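Local coordinates for protein aldo-keto reductase AKR2E4 (Bombyx mori, PDB 3WCZ) that reduces 3-dehydroecdysone with NADPH as hydride donor, as a TIM-barrel aldo-keto reductase, and may help regulate moulting, at residues 181-186 / 203-208; 188-193 / 250-255. One frame throughout, in Å; residues are numbered along the deposited sequence.

Interaction 1 of 2, residues 181-186 / 203-208; sequences IEVNPT and VMAYSP. With NAP (NADP nicotinamide-adenine-dinucleotide phosphate), chain B.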
ATOM      1  N   ILE A 181      -0.607  -0.509   6.112  1.00  7.09           N
ATOM      2  CA  ILE A 181      -0.188  -1.601   6.992  1.00  7.94           C
ATOM      3  C   ILE A 181      -0.581  -2.943   6.360  1.00  8.27           C
ATOM      4  O   ILE A 181      -1.387  -3.001   5.413  1.00  7.75           O
ATOM      5  CB  ILE A 181      -0.810  -1.458   8.411  1.00  7.74           C
ATOM      6  CG1 ILE A 181      -2.320  -1.369   8.321  1.00  8.40           C
ATOM      7  CG2 ILE A 181      -0.219  -0.236   9.090  1.00  9.44           C
ATOM      8  CD1 ILE A 181      -3.039  -1.439   9.686  1.00 12.30           C
ATOM      9  N   GLU A 182      -0.013  -4.020   6.881  1.00  7.88           N
ATOM     10  CA  GLU A 182      -0.304  -5.354   6.372  1.00  8.19           C
ATOM     11  C   GLU A 182      -1.663  -5.836   6.828  1.00  7.10           C
ATOM     12  O   GLU A 182      -1.894  -5.938   8.027  1.00  9.02           O
ATOM     13  CB  GLU A 182       0.764  -6.337   6.847  1.00  9.22           C
ATOM     14  CG  GLU A 182       0.553  -7.687   6.236  1.00  8.78           C
ATOM     15  CD  GLU A 182       1.570  -8.725   6.621  1.00  8.58           C
ATOM     16  OE1 GLU A 182       2.733  -8.406   6.912  1.00 10.81           O
ATOM     17  OE2 GLU A 182       1.210  -9.914   6.577  1.00  9.91           O
ATOM     18  N   VAL A 183      -2.553  -6.153   5.887  1.00  7.66           N
ATOM     19  CA  VAL A 183      -3.848  -6.724   6.234  1.00  7.28           C
ATOM     20  C   VAL A 183      -4.192  -7.836   5.266  1.00  7.67           C
ATOM     21  O   VAL A 183      -4.213  -7.636   4.039  1.00  8.12           O
ATOM     22  CB  VAL A 183      -5.005  -5.688   6.293  1.00  7.84           C
ATOM     23  CG1 VAL A 183      -6.201  -6.307   6.991  1.00  8.27           C
ATOM     24  CG2 VAL A 183      -4.571  -4.414   6.995  1.00  8.83           C
ATOM     25  N   ASN A 184      -4.462  -9.015   5.832  1.00  7.59           N
ATOM     26  CA  ASN A 184      -4.782 -10.212   5.064  1.00  7.20           C
ATOM     27  C   ASN A 184      -5.348 -11.227   6.074  1.00  7.53           C
ATOM     28  O   ASN A 184      -5.443 -10.923   7.264  1.00  8.02           O
ATOM     29  CB  ASN A 184      -3.541 -10.722   4.311  1.00  8.82           C
ATOM     30  CG  ASN A 184      -2.356 -10.910   5.224  1.00  9.34           C
ATOM     31  OD1 ASN A 184      -2.477 -11.558   6.277  1.00  9.53           O
ATOM     32  ND2 ASN A 184      -1.225 -10.305   4.875  1.00  8.13           N
ATOM     33  N   PRO A 185      -5.764 -12.428   5.610  1.00  7.77           N
ATOM     34  CA  PRO A 185      -6.543 -13.254   6.545  1.00  8.44           C
ATOM     35  C   PRO A 185      -5.781 -13.764   7.750  1.00  8.24           C
ATOM     36  O   PRO A 185      -6.387 -14.035   8.793  1.00  8.84           O
ATOM     37  CB  PRO A 185      -7.009 -14.441   5.668  1.00  8.07           C
ATOM     38  CG  PRO A 185      -7.099 -13.843   4.274  1.00  9.45           C
ATOM     39  CD  PRO A 185      -5.910 -12.875   4.212  1.00  8.53           C
ATOM     40  N   THR A 186      -4.478 -13.909   7.612  1.00  8.43           N
ATOM     41  CA  THR A 186      -3.661 -14.389   8.729  1.00  9.98           C
ATOM     42  C   THR A 186      -3.018 -13.268   9.561  1.00  9.04           C
ATOM     43  O   THR A 186      -2.338 -13.547  10.566  1.00  9.64           O
ATOM     44  CB  THR A 186      -2.611 -15.418   8.258  1.00  9.38           C
ATOM     45  OG1 THR A 186      -2.044 -15.032   7.001  1.00  9.31           O
ATOM     46  CG2 THR A 186      -3.272 -16.753   8.065  1.00 10.12           C
ATOM     47  N   VAL A 203      -6.991   3.279   5.845  1.00  7.14           N
ATOM     48  CA  VAL A 203      -5.980   2.237   5.841  1.00  7.66           C
ATOM     49  C   VAL A 203      -5.797   1.657   4.452  1.00  7.33           C
ATOM     50  O   VAL A 203      -6.764   1.215   3.831  1.00  8.29           O
ATOM     51  CB  VAL A 203      -6.331   1.151   6.848  1.00  8.31           C
ATOM     52  CG1 VAL A 203      -5.358  -0.016   6.723  1.00  9.23           C
ATOM     53  CG2 VAL A 203      -6.349   1.766   8.248  1.00 12.57           C
ATOM     54  N   MET A 204      -4.545   1.641   3.992  1.00  6.87           N
ATOM     55  CA  MET A 204      -4.154   0.870   2.817  1.00  6.88           C
ATOM     56  C   MET A 204      -3.629  -0.466   3.324  1.00  7.43           C
ATOM     57  O   MET A 204      -2.858  -0.499   4.281  1.00  8.58           O
ATOM     58  CB  MET A 204      -3.085   1.590   1.983  1.00  7.15           C
ATOM     59  CG  MET A 204      -3.591   2.818   1.254  1.00  7.78           C
ATOM     60  SD  MET A 204      -2.293   3.718   0.347  1.00  8.39           S
ATOM     61  CE  MET A 204      -2.037   2.609  -1.052  1.00  9.44           C
ATOM     62  N   ALA A 205      -4.105  -1.560   2.714  1.00  7.51           N
ATOM     63  CA  ALA A 205      -3.757  -2.924   3.097  1.00  7.47           C
ATOM     64  C   ALA A 205      -2.743  -3.521   2.142  1.00  8.03           C
ATOM     65  O   ALA A 205      -3.059  -3.861   0.975  1.00  7.51           O
ATOM     66  CB  ALA A 205      -5.036  -3.792   3.109  1.00  8.20           C
ATOM     67  N   TYR A 206      -1.506  -3.635   2.617  1.00  6.47           N
ATOM     68  CA  TYR A 206      -0.459  -4.275   1.843  1.00  7.58           C
ATOM     69  C   TYR A 206      -0.406  -5.790   2.073  1.00  6.50           C
ATOM     70  O   TYR A 206      -0.997  -6.304   3.007  1.00  7.85           O
ATOM     71  CB  TYR A 206       0.878  -3.573   2.049  1.00  8.82           C
ATOM     72  CG  TYR A 206       1.663  -3.759   3.315  1.00  7.71           C
ATOM     73  CD1 TYR A 206       2.243  -4.975   3.656  1.00  7.96           C
ATOM     74  CD2 TYR A 206       1.945  -2.662   4.111  1.00  7.25           C
ATOM     75  CE1 TYR A 206       3.064  -5.095   4.772  1.00  7.22           C
ATOM     76  CE2 TYR A 206       2.748  -2.777   5.230  1.00  8.51           C
ATOM     77  CZ  TYR A 206       3.326  -3.985   5.532  1.00  7.64           C
ATOM     78  OH  TYR A 206       4.154  -4.136   6.605  1.00  9.67           O
ATOM     79  N   SER A 207       0.306  -6.460   1.165  1.00  7.21           N
ATOM     80  CA  SER A 207       0.359  -7.925   1.079  1.00  7.84           C
ATOM     81  C   SER A 207      -1.027  -8.522   1.284  1.00  7.85           C
ATOM     82  O   SER A 207      -1.221  -9.391   2.119  1.00  7.73           O
ATOM     83  CB  SER A 207       1.378  -8.498   2.072  1.00  7.40           C
ATOM     84  OG  SER A 207       2.701  -8.013   1.851  1.00  9.20           O
ATOM     85  N   PRO A 208      -1.997  -8.045   0.503  1.00  7.28           N
ATOM     86  CA  PRO A 208      -3.395  -8.432   0.716  1.00  6.86           C
ATOM     87  C   PRO A 208      -3.681  -9.923   0.492  1.00  8.73           C
ATOM     88  O   PRO A 208      -4.686 -10.414   1.018  1.00  8.76           O
ATOM     89  CB  PRO A 208      -4.149  -7.598  -0.312  1.00  8.20           C
ATOM     90  CG  PRO A 208      -3.172  -7.382  -1.409  1.00  8.07           C
ATOM     91  CD  PRO A 208      -1.854  -7.168  -0.669  1.00  7.62           C
TER
HETATM   92  PA  NAP B 401       0.544  -9.431  -2.803  1.00  7.92           P
HETATM   93  O1A NAP B 401      -0.189  -8.470  -3.644  1.00  9.16           O
HETATM   94  O2A NAP B 401       0.182  -9.727  -1.431  1.00  8.11           O
HETATM   95  O5B NAP B 401       0.812 -10.791  -3.520  1.00  8.86           O
HETATM   96  C5B NAP B 401       1.327 -10.840  -4.816  1.00  9.54           C
HETATM   97  C4B NAP B 401       1.425 -12.245  -5.392  1.00  8.79           C
HETATM   98  O4B NAP B 401       0.102 -12.741  -5.672  1.00 10.31           O
HETATM   99  C3B NAP B 401       2.221 -12.395  -6.631  1.00 10.82           C
HETATM  100  O3B NAP B 401       2.904 -13.622  -6.538  1.00 11.36           O
HETATM  101  C2B NAP B 401       1.208 -12.406  -7.673  1.00  9.96           C
HETATM  102  O2B NAP B 401       1.603 -13.056  -8.864  1.00 10.80           O
HETATM  103  C1B NAP B 401       0.049 -13.117  -7.027  1.00 11.14           C
HETATM  104  N9A NAP B 401      -1.277 -12.764  -7.489  1.00 10.79           N
HETATM  105  C8A NAP B 401      -1.704 -11.516  -7.774  1.00  9.16           C
HETATM  106  N7A NAP B 401      -2.991 -11.502  -8.054  1.00 10.16           N
HETATM  107  C5A NAP B 401      -3.444 -12.792  -7.963  1.00 11.09           C
HETATM  108  C6A NAP B 401      -4.694 -13.389  -8.147  1.00 11.83           C
HETATM  109  N6A NAP B 401      -5.846 -12.699  -8.536  1.00 13.84           N
HETATM  110  N1A NAP B 401      -4.758 -14.720  -7.962  1.00 15.35           N
HETATM  111  C2A NAP B 401      -3.684 -15.420  -7.601  1.00 13.05           C
HETATM  112  N3A NAP B 401      -2.469 -14.880  -7.403  1.00 13.04           N
HETATM  113  C4A NAP B 401      -2.357 -13.554  -7.574  1.00 11.35           C
HETATM  114  O3  NAP B 401       2.081  -8.918  -2.810  1.00  9.84           O
HETATM  115  PN  NAP B 401       3.025  -7.919  -2.005  1.00  8.29           P
HETATM  116  O1N NAP B 401       3.983  -7.407  -3.017  1.00  9.32           O
HETATM  117  O2N NAP B 401       3.542  -8.640  -0.810  1.00  9.53           O
HETATM  118  O5D NAP B 401       2.106  -6.741  -1.462  1.00  7.70           O
HETATM  119  C5D NAP B 401       1.421  -5.907  -2.336  1.00  8.81           C
HETATM  120  C4D NAP B 401       1.955  -4.472  -2.439  1.00  7.95           C
HETATM  121  O4D NAP B 401       1.836  -3.788  -1.205  1.00  8.14           O
HETATM  122  C3D NAP B 401       3.411  -4.364  -2.756  1.00  6.71           C
HETATM  123  O3D NAP B 401       3.708  -4.709  -4.094  1.00  7.48           O
HETATM  124  C2D NAP B 401       3.690  -2.993  -2.386  1.00  8.19           C
HETATM  125  O2D NAP B 401       3.168  -2.103  -3.332  1.00  7.76           O
HETATM  126  C1D NAP B 401       2.945  -2.892  -1.072  1.00  8.41           C
HETATM  127  N1N NAP B 401       3.661  -3.218   0.167  1.00  8.48           N
HETATM  128  C2N NAP B 401       4.013  -2.239   1.020  1.00  7.55           C
HETATM  129  C3N NAP B 401       4.666  -2.546   2.187  1.00  9.28           C
HETATM  130  C7N NAP B 401       4.975  -1.416   3.095  1.00  9.39           C
HETATM  131  O7N NAP B 401       4.344  -0.332   3.062  1.00 10.19           O
HETATM  132  N7N NAP B 401       5.879  -1.662   4.065  1.00  5.79           N
HETATM  133  C4N NAP B 401       5.048  -3.868   2.484  1.00  9.17           C
HETATM  134  C5N NAP B 401       4.663  -4.886   1.601  1.00  9.24           C
HETATM  135  C6N NAP B 401       3.970  -4.510   0.457  1.00  9.66           C
HETATM  136  P2B NAP B 401       1.537 -12.344 -10.298  1.00 11.61           P
HETATM  137  O1X NAP B 401       2.140 -13.401 -11.244  1.00 13.70           O
HETATM  138  O2X NAP B 401       0.127 -12.108 -10.622  1.00 11.72           O
HETATM  139  O3X NAP B 401       2.371 -11.090 -10.213  1.00 12.36           O
HETATM  140  O   HOH W   1       2.018  -3.779   9.045  1.00 11.32           O

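Interaction 2 of 2, residues 188-193 / 250-255; sequences TQEPLV and IDRGLI. With EDO (1,2-ethanediol), chain F.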
ATOM      1  N   THR A 188      -4.854  -9.822  10.482  1.00  8.85           N
ATOM      2  CA  THR A 188      -6.035  -9.030  10.191  1.00  8.49           C
ATOM      3  C   THR A 188      -6.021  -7.615  10.803  1.00 10.01           C
ATOM      4  O   THR A 188      -6.808  -6.747  10.401  1.00  9.19           O
ATOM      5  CB  THR A 188      -7.295  -9.754  10.645  1.00  8.31           C
ATOM      6  OG1 THR A 188      -7.192 -10.020  12.043  1.00  9.31           O
ATOM      7  CG2 THR A 188      -7.495 -11.050   9.898  1.00  9.52           C
ATOM      8  N   GLN A 189      -5.146  -7.401  11.785  1.00  9.19           N
ATOM      9  CA  GLN A 189      -4.951  -6.098  12.433  1.00  7.80           C
ATOM     10  C   GLN A 189      -6.260  -5.405  12.779  1.00  9.11           C
ATOM     11  O   GLN A 189      -6.436  -4.194  12.526  1.00  9.87           O
ATOM     12  CB  GLN A 189      -4.055  -5.158  11.599  1.00 12.41           C
ATOM     13  CG  GLN A 189      -2.731  -5.795  11.208  1.00 10.26           C
ATOM     14  CD  GLN A 189      -1.564  -4.850  11.253  1.00 11.08           C
ATOM     15  OE1 GLN A 189      -1.345  -4.152  12.259  1.00 14.80           O
ATOM     16  NE2 GLN A 189      -0.776  -4.850  10.218  1.00  9.47           N
ATOM     17  N   GLU A 190      -7.186  -6.118  13.418  1.00  9.50           N
ATOM     18  CA  GLU A 190      -8.492  -5.537  13.661  1.00  9.83           C
ATOM     19  C   GLU A 190      -8.454  -4.322  14.593  1.00  9.26           C
ATOM     20  O   GLU A 190      -9.041  -3.288  14.286  1.00  9.24           O
ATOM     21  CB  GLU A 190      -9.495  -6.610  14.092  1.00  9.77           C
ATOM     22  CG  GLU A 190      -9.790  -7.574  12.911  1.00 12.21           C
ATOM     23  CD  GLU A 190     -10.312  -8.947  13.331  1.00 23.76           C
ATOM     24  OE1 GLU A 190     -11.346  -8.969  13.982  1.00 18.87           O
ATOM     25  OE2 GLU A 190      -9.690 -10.001  13.036  1.00 18.18           O
ATOM     26  N   PRO A 191      -7.763  -4.418  15.732  1.00  9.70           N
ATOM     27  CA  PRO A 191      -7.738  -3.242  16.603  1.00  9.27           C
ATOM     28  C   PRO A 191      -7.047  -2.034  15.966  1.00  8.65           C
ATOM     29  O   PRO A 191      -7.533  -0.930  16.129  1.00  8.93           O
ATOM     30  CB  PRO A 191      -7.014  -3.752  17.856  1.00 12.33           C
ATOM     31  CG  PRO A 191      -7.312  -5.241  17.866  1.00 12.02           C
ATOM     32  CD  PRO A 191      -7.284  -5.621  16.427  1.00 10.49           C
ATOM     33  N   LEU A 192      -5.952  -2.234  15.240  1.00  8.75           N
ATOM     34  CA  LEU A 192      -5.255  -1.091  14.666  1.00  9.09           C
ATOM     35  C   LEU A 192      -6.086  -0.454  13.568  1.00  8.51           C
ATOM     36  O   LEU A 192      -6.143   0.766  13.471  1.00  8.83           O
ATOM     37  CB  LEU A 192      -3.876  -1.496  14.129  1.00  9.73           C
ATOM     38  CG  LEU A 192      -3.048  -0.348  13.520  1.00  8.16           C
ATOM     39  CD1 LEU A 192      -2.907   0.834  14.461  1.00  8.61           C
ATOM     40  CD2 LEU A 192      -1.672  -0.840  13.085  1.00  9.82           C
ATOM     41  N   VAL A 193      -6.729  -1.264  12.741  1.00  8.01           N
ATOM     42  CA  VAL A 193      -7.620  -0.713  11.723  1.00  8.06           C
ATOM     43  C   VAL A 193      -8.732   0.115  12.365  1.00  9.21           C
ATOM     44  O   VAL A 193      -9.012   1.247  11.953  1.00  9.42           O
ATOM     45  CB  VAL A 193      -8.188  -1.810  10.821  1.00  8.40           C
ATOM     46  CG1 VAL A 193      -9.323  -1.289   9.990  1.00  9.81           C
ATOM     47  CG2 VAL A 193      -7.099  -2.370   9.946  1.00 10.23           C
ATOM     48  N   ILE A 250     -11.911  -4.638   1.054  1.00  7.45           N
ATOM     49  CA  ILE A 250     -12.826  -3.557   0.686  1.00  8.07           C
ATOM     50  C   ILE A 250     -13.984  -3.470   1.701  1.00  7.79           C
ATOM     51  O   ILE A 250     -14.392  -2.375   2.114  1.00  8.63           O
ATOM     52  CB  ILE A 250     -13.373  -3.748  -0.756  1.00  7.87           C
ATOM     53  CG1 ILE A 250     -12.274  -3.662  -1.828  1.00 11.27           C
ATOM     54  CG2 ILE A 250     -14.500  -2.759  -1.041  1.00  9.05           C
ATOM     55  CD1 ILE A 250     -11.754  -2.277  -2.029  1.00 11.67           C
ATOM     56  N   ASP A 251     -14.594  -4.602   2.052  1.00  8.27           N
ATOM     57  CA  ASP A 251     -15.712  -4.597   2.987  1.00  8.32           C
ATOM     58  C   ASP A 251     -15.345  -4.227   4.412  1.00  8.62           C
ATOM     59  O   ASP A 251     -16.215  -3.850   5.211  1.00 10.18           O
ATOM     60  CB  ASP A 251     -16.431  -5.958   2.951  1.00  9.77           C
ATOM     61  CG  ASP A 251     -17.410  -6.068   1.799  1.00 11.52           C
ATOM     62  OD1 ASP A 251     -18.187  -5.122   1.606  1.00 11.52           O
ATOM     63  OD2 ASP A 251     -17.341  -7.071   1.049  1.00 10.60           O
ATOM     64  N   ARG A 252     -14.052  -4.275   4.723  1.00  7.81           N
ATOM     65  CA  ARG A 252     -13.536  -3.734   5.972  1.00  8.49           C
ATOM     66  C   ARG A 252     -13.176  -2.250   5.848  1.00  7.82           C
ATOM     67  O   ARG A 252     -12.633  -1.675   6.793  1.00  9.44           O
ATOM     68  CB  ARG A 252     -12.363  -4.558   6.482  1.00  9.47           C
ATOM     69  CG  ARG A 252     -12.810  -5.916   7.022  1.00  9.01           C
ATOM     70  CD  ARG A 252     -11.654  -6.677   7.614  1.00  9.21           C
ATOM     71  NE  ARG A 252     -11.032  -5.922   8.689  1.00 10.26           N
ATOM     72  CZ  ARG A 252      -9.807  -6.119   9.128  1.00  9.20           C
ATOM     73  NH1 ARG A 252      -9.063  -7.070   8.625  1.00  9.47           N
ATOM     74  NH2 ARG A 252      -9.305  -5.329  10.057  1.00  9.84           N
ATOM     75  N   GLY A 253     -13.466  -1.639   4.701  1.00  7.57           N
ATOM     76  CA  GLY A 253     -13.223  -0.222   4.471  1.00  7.52           C
ATOM     77  C   GLY A 253     -11.795   0.113   4.113  1.00  7.63           C
ATOM     78  O   GLY A 253     -11.377   1.260   4.292  1.00  9.39           O
ATOM     79  N   LEU A 254     -11.038  -0.857   3.628  1.00  6.60           N
ATOM     80  CA  LEU A 254      -9.607  -0.726   3.358  1.00  6.84           C
ATOM     81  C   LEU A 254      -9.356  -0.558   1.867  1.00  8.42           C
ATOM     82  O   LEU A 254     -10.223  -0.853   1.028  1.00  9.26           O
ATOM     83  CB  LEU A 254      -8.875  -1.969   3.869  1.00  8.03           C
ATOM     84  CG  LEU A 254      -9.283  -2.430   5.268  1.00  7.19           C
ATOM     85  CD1 LEU A 254      -8.521  -3.680   5.670  1.00 10.08           C
ATOM     86  CD2 LEU A 254      -9.091  -1.330   6.281  1.00 10.72           C
ATOM     87  N   ILE A 255      -8.156  -0.067   1.555  1.00  7.78           N
ATOM     88  CA  ILE A 255      -7.671   0.134   0.202  1.00  8.10           C
ATOM     89  C   ILE A 255      -6.617  -0.938  -0.060  1.00  7.35           C
ATOM     90  O   ILE A 255      -5.469  -0.782   0.347  1.00  8.54           O
ATOM     91  CB  ILE A 255      -7.059   1.539   0.062  1.00  8.59           C
ATOM     92  CG1 ILE A 255      -8.132   2.605   0.325  1.00  8.97           C
ATOM     93  CG2 ILE A 255      -6.396   1.706  -1.291  1.00  8.69           C
ATOM     94  CD1 ILE A 255      -7.531   3.999   0.664  1.00 14.17           C
TER
HETATM   95  C1  EDO F 405       1.406  -2.084  12.474  1.00 21.32           C
HETATM   96  O1  EDO F 405       1.191  -3.505  12.412  1.00 17.16           O
HETATM   97  C2  EDO F 405       2.864  -1.784  12.311  1.00 20.54           C
HETATM   98  O2  EDO F 405       3.393  -2.418  11.136  1.00 15.57           O
HETATM   99  O   HOH W   2     -10.928  -3.609  12.241  1.00 20.32           O

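Interaction 1 of 2, residues 181-186 / 203-208
The C-terminal ends of two neighbouring parallel strands of the TIM barrel meet here beneath the nicotinamide of the bound NADP, where Y206 forms the stacking platform characteristic of aldo-keto reductases. I181 pairs with A205 and E182 with Y206; I181 N donates to M204 O (2.9 Å), Y206 N to I181 O, and V183 N continues the ladder to Y206 O past the end of strand 178-182. The phenol ring is sandwiched: the peptide nitrogen E182 N lies 3.4 Å above the centre of one face, while NAP C4N, the carbon that carries the hydride in NADPH, sits 3.1 Å from the plane of the opposite face. With CG between the backbone N and carbonyl carbon (chi1 75°), the ring swings back over the neighbouring strand, and E182 CB comes within 3.3 Å of Y206 CE1. Water 1 accepts from E182 N and links it to Y206 OH, which is also hydrogen-bonded to N159, so the ring is held at its hydroxyl and on both faces. Beyond the strands, S207 OG donates to NAP O2N (2.9 Å), a direct grip on the cofactor diphosphate. The carbonyl of the same serine takes a nearly straight bond from N184 ND2 (2.9 Å, 161° at the hydrogen); the amide's second N-H goes to E182 OE2, on the anti side of the carboxylate. The N-H of V294 also reaches OE2 and that of I295 OE1, tying the C-terminal segment to the end of strand 178-182. On the face carrying I181 and A205, I181 CG1 meets V203 CG1, and past the strand end V183 CB packs on A205 CB at 3.7 Å. Helix 241-251 covers V183, P185 and P208 through L245, L246 and L249, while strand 255-256 continues the barrel beyond strand 202-206.

Interaction 2 of 2, residues 188-193 / 250-255
An arginine clamp on a backbone carbonyl, backed by a small apolar contact, joins the residues leading into helix 190-198 and its first turn to the turn that follows helix 241-251 on the outer layer of the barrel. R252 reaches across end-on, giving both NH1 and NH2 to T188 O, each at 2.9 Å. The oxygen lies almost in the guanidinium plane, centred between the two nitrogens, and each bond is therefore bent to 145° at the hydrogen. NH1 meets a lone pair in the carbonyl plane, whereas NH2 is tilted from that plane. A bend at chi3 (58°) turns the otherwise extended arginine chain so that its end faces the carbonyl. E190 CG lies over one guanidinium face, 3.7 Å from R252 NH2, and V193 CG2 approaches the same nitrogen obliquely. Deeper in, V193 CG1 packs against L254 CD2 at 3.7 Å. The turn carrying R252 and L254 is a Schellman motif, with G253 at positive phi, and Q189 is the N-cap of the opposing helix. Water 2 bridges R252 NH2 and E190 O, while NH1 is also hydrogen-bonded to Y248 OH. The E190 carboxylate accepts from T188 OG1 (2.7 Å to OE2) and does not pair with the arginine: OE2 remains 5.3 Å from R252 NH1. The guanidinium thus meets neutral oxygens, and the nearby carboxylate probably stabilises its charge without a salt bridge.

Overall arrangement
Both interactions belong to the same sector of the barrel, their centres about 8 Å apart. Interaction 1 is fully buried and joins consecutive strands of a beta-alpha-beta unit by a backbone ladder, with the cofactor as part of the contact; interaction 2, partly buried, brings the connecting helix of that unit to the loop entering the last strand through one arginine and a few apolar atoms. They touch directly: E182 O accepts from Q189 NE2, and A205 N donates to I255 O. The segments alternate along the chain, and V183, bonded through its N-H to the carbonyl of Y206, carries its side chain against R252 of the outer layer.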